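Local coordinates for protein putative tryptophan halogenase (Xanthomonas campestris pv. campestris, PDB 6Y1W) that probably acts as a flavin-dependent halogenase, with the FAD-binding, monooxygenase-type chemistry expected of the tryptophan halogenase family, at residues A[140-145]-A[158-163]. Numbering follows the deposited sequence.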
ATOM      1  N   CYS A 140     -19.547  12.600  -8.864  1.00 14.77           N
ATOM      2  CA  CYS A 140     -18.565  12.869  -7.810  1.00 14.62           C
ATOM      3  C   CYS A 140     -18.964  14.132  -7.044  1.00 14.52           C
ATOM      4  O   CYS A 140     -19.011  15.224  -7.632  1.00 15.29           O
ATOM      5  CB  CYS A 140     -17.178  13.065  -8.417  1.00 15.16           C
ATOM      6  SG  CYS A 140     -15.941  13.419  -7.160  1.00 17.36           S
ATOM      7  N   LEU A 141     -19.227  13.988  -5.742  1.00 14.59           N
ATOM      8  CA  LEU A 141     -19.703  15.129  -4.944  1.00 14.57           C
ATOM      9  C   LEU A 141     -18.678  16.263  -4.911  1.00 15.24           C
ATOM     10  O   LEU A 141     -19.020  17.439  -5.097  1.00 17.44           O
ATOM     11  CB  LEU A 141     -20.012  14.670  -3.515  1.00 15.83           C
ATOM     12  CG  LEU A 141     -20.368  15.787  -2.520  1.00 17.75           C
ATOM     13  CD1 LEU A 141     -21.654  16.511  -2.942  1.00 21.17           C
ATOM     14  CD2 LEU A 141     -20.429  15.257  -1.064  1.00 25.93           C
ATOM     15  N   GLU A 142     -17.415  15.940  -4.631  1.00 15.94           N
ATOM     16  CA  GLU A 142     -16.435  17.021  -4.519  1.00 14.92           C
ATOM     17  C   GLU A 142     -16.330  17.800  -5.812  1.00 16.08           C
ATOM     18  O   GLU A 142     -16.165  19.031  -5.807  1.00 14.94           O
ATOM     19  CB  GLU A 142     -15.063  16.457  -4.126  1.00 12.08           C
ATOM     20  CG  GLU A 142     -14.988  16.062  -2.659  1.00 16.06           C
ATOM     21  CD  GLU A 142     -15.530  14.653  -2.359  1.00 19.76           C
ATOM     22  OE1 GLU A 142     -16.143  13.980  -3.225  1.00 16.57           O
ATOM     23  OE2 GLU A 142     -15.295  14.185  -1.223  1.00 17.58           O
ATOM     24  N   LEU A 143     -16.416  17.100  -6.943  1.00 13.60           N
ATOM     25  CA  LEU A 143     -16.369  17.762  -8.238  1.00 14.51           C
ATOM     26  C   LEU A 143     -17.560  18.701  -8.399  1.00 15.77           C
ATOM     27  O   LEU A 143     -17.400  19.856  -8.824  1.00 14.00           O
ATOM     28  CB  LEU A 143     -16.345  16.727  -9.378  1.00 13.13           C
ATOM     29  CG  LEU A 143     -16.068  17.320 -10.773  1.00 13.31           C
ATOM     30  CD1 LEU A 143     -15.237  16.307 -11.625  1.00 16.07           C
ATOM     31  CD2 LEU A 143     -17.381  17.666 -11.493  1.00 14.15           C
ATOM     32  N   ARG A 144     -18.757  18.228  -8.039  1.00 14.64           N
ATOM     33  CA  ARG A 144     -19.918  19.101  -8.130  1.00 14.20           C
ATOM     34  C   ARG A 144     -19.786  20.296  -7.180  1.00 16.88           C
ATOM     35  O   ARG A 144     -20.244  21.399  -7.501  1.00 17.65           O
ATOM     36  CB  ARG A 144     -21.186  18.312  -7.831  1.00 17.42           C
ATOM     37  CG  ARG A 144     -21.554  17.323  -8.951  1.00 16.58           C
ATOM     38  CD  ARG A 144     -22.067  18.043 -10.192  1.00 17.92           C
ATOM     39  NE  ARG A 144     -23.344  18.696  -9.840  1.00 19.27           N
ATOM     40  CZ  ARG A 144     -23.660  19.968 -10.083  1.00 20.44           C
ATOM     41  NH1 ARG A 144     -22.820  20.781 -10.710  1.00 17.36           N
ATOM     42  NH2 ARG A 144     -24.862  20.438  -9.700  1.00 20.18           N
ATOM     43  N   ALA A 145     -19.148  20.103  -6.017  1.00 14.82           N
ATOM     44  CA  ALA A 145     -18.932  21.234  -5.118  1.00 16.50           C
ATOM     45  C   ALA A 145     -17.961  22.245  -5.721  1.00 16.39           C
ATOM     46  O   ALA A 145     -18.044  23.455  -5.443  1.00 15.38           O
ATOM     47  CB  ALA A 145     -18.421  20.736  -3.766  1.00 13.78           C
ATOM     48  N   GLY A 158     -17.142  12.817   5.143  1.00 33.06           N
ATOM     49  CA  GLY A 158     -17.838  12.591   3.885  1.00 27.70           C
ATOM     50  C   GLY A 158     -17.469  13.564   2.774  1.00 31.13           C
ATOM     51  O   GLY A 158     -17.768  13.299   1.607  1.00 39.05           O
ATOM     52  N   MET A 159     -16.840  14.682   3.109  1.00 25.36           N
ATOM     53  CA  MET A 159     -16.307  15.621   2.119  1.00 21.69           C
ATOM     54  C   MET A 159     -14.788  15.565   2.199  1.00 19.02           C
ATOM     55  O   MET A 159     -14.219  15.738   3.284  1.00 19.67           O
ATOM     56  CB  MET A 159     -16.793  17.047   2.401  1.00 28.12           C
ATOM     57  CG  MET A 159     -18.112  17.444   1.721  1.00 47.69           C
ATOM     58  SD  MET A 159     -17.934  17.684  -0.055  1.00 37.06           S
ATOM     59  CE  MET A 159     -16.334  18.393  -0.010  1.00 19.17           C
ATOM     60  N   ASN A 160     -14.127  15.285   1.071  1.00 17.85           N
ATOM     61  CA  ASN A 160     -12.673  15.268   1.011  1.00 16.24           C
ATOM     62  C   ASN A 160     -12.163  16.612   0.508  1.00 14.24           C
ATOM     63  O   ASN A 160     -12.668  17.110  -0.507  1.00 18.20           O
ATOM     64  CB  ASN A 160     -12.219  14.144   0.082  1.00 16.57           C
ATOM     65  CG  ASN A 160     -12.587  12.785   0.651  1.00 23.35           C
ATOM     66  OD1 ASN A 160     -11.916  12.308   1.553  1.00 24.69           O
ATOM     67  ND2 ASN A 160     -13.697  12.208   0.192  1.00 21.85           N
ATOM     68  N   TYR A 161     -11.197  17.205   1.218  1.00 14.37           N
ATOM     69  CA  TYR A 161     -10.863  18.602   0.938  1.00 14.68           C
ATOM     70  C   TYR A 161      -9.458  18.907   1.440  1.00 11.86           C
ATOM     71  O   TYR A 161      -8.850  18.135   2.197  1.00 16.16           O
ATOM     72  CB  TYR A 161     -11.858  19.581   1.607  1.00 14.69           C
ATOM     73  CG  TYR A 161     -11.753  19.560   3.124  1.00 14.12           C
ATOM     74  CD1 TYR A 161     -12.518  18.658   3.890  1.00 13.96           C
ATOM     75  CD2 TYR A 161     -10.900  20.429   3.793  1.00 15.79           C
ATOM     76  CE1 TYR A 161     -12.368  18.596   5.257  1.00 13.84           C
ATOM     77  CE2 TYR A 161     -10.766  20.375   5.191  1.00 17.84           C
ATOM     78  CZ  TYR A 161     -11.530  19.468   5.900  1.00 15.32           C
ATOM     79  OH  TYR A 161     -11.417  19.386   7.276  1.00 17.03           O
ATOM     80  N   ALA A 162      -8.949  20.071   1.006  1.00 14.20           N
ATOM     81  CA  ALA A 162      -7.719  20.637   1.551  1.00 12.32           C
ATOM     82  C   ALA A 162      -7.879  22.160   1.557  1.00 12.83           C
ATOM     83  O   ALA A 162      -9.015  22.648   1.667  1.00 13.73           O
ATOM     84  CB  ALA A 162      -6.495  20.196   0.748  1.00 13.55           C
ATOM     85  N   TYR A 163      -6.781  22.921   1.408  1.00 13.86           N
ATOM     86  CA  TYR A 163      -6.818  24.366   1.646  1.00 15.05           C
ATOM     87  C   TYR A 163      -6.084  25.141   0.565  1.00 14.83           C
ATOM     88  O   TYR A 163      -5.124  24.663  -0.040  1.00 14.30           O
ATOM     89  CB  TYR A 163      -6.133  24.732   2.973  1.00 13.82           C
ATOM     90  CG  TYR A 163      -6.506  23.815   4.128  1.00 11.87           C
ATOM     91  CD1 TYR A 163      -7.731  23.944   4.743  1.00 12.93           C
ATOM     92  CD2 TYR A 163      -5.608  22.855   4.567  1.00 13.14           C
ATOM     93  CE1 TYR A 163      -8.083  23.107   5.815  1.00 12.49           C
ATOM     94  CE2 TYR A 163      -5.937  21.995   5.636  1.00 14.90           C
ATOM     95  CZ  TYR A 163      -7.161  22.159   6.264  1.00 15.12           C
ATOM     96  OH  TYR A 163      -7.426  21.292   7.309  1.00 15.31           O
TER
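Glu142 overlaps Met159 and Asn160, its carboxylate bridging the first turn of helix 141-148 and the loop that leads into strand 162-166 of the flavin-dependent halogenase fold. One oxygen takes both hydrogen bonds. The Asn160 N to Glu142 OE2 distance is 2.8 Å with an N-H...O angle of 161°, nearly straight, and the N-H meets the anti lone pair of OE2, the one turned away from the other carboxylate oxygen. Asn160 ND2 meets Glu142 OE2 at 2.9 Å from the syn side, 34° out of the carboxylate plane, so it is the less ideally aligned of the two. Because both donors belong to Asn160, the pair fixes the backbone and the side-chain amide of that residue together. The Glu142 chain bends at chi2 (84°), which brings the carboxylate round to the loop while CG remains beside the methionine methyl, with Glu142 CG and Met159 CE 3.8 Å apart.

Next to this polar grip the contact is apolar. Leu141 and Met159 cross at about a right angle, and the branch Leu141 CD2 reaches Met159 SD at 3.6 Å; Leu154 touches both side chains. Thr485 and Leu486 of helix 468-486 also pack on Leu141, tying this end of helix 141-148 to the later helix.

The loop continues into the strand at Ala162, whose backbone is hydrogen-bonded to that of Lys89, the predicted active-site lysine. The Glu142 side chain lies about 9 Å from that of Lys89, which places the contact near the probable catalytic region without direct contact. The backbone carbonyl O of Asn160 is buried here with no hydrogen-bonding partner in the model, and it lies 3.3 Å from Glu142 CG.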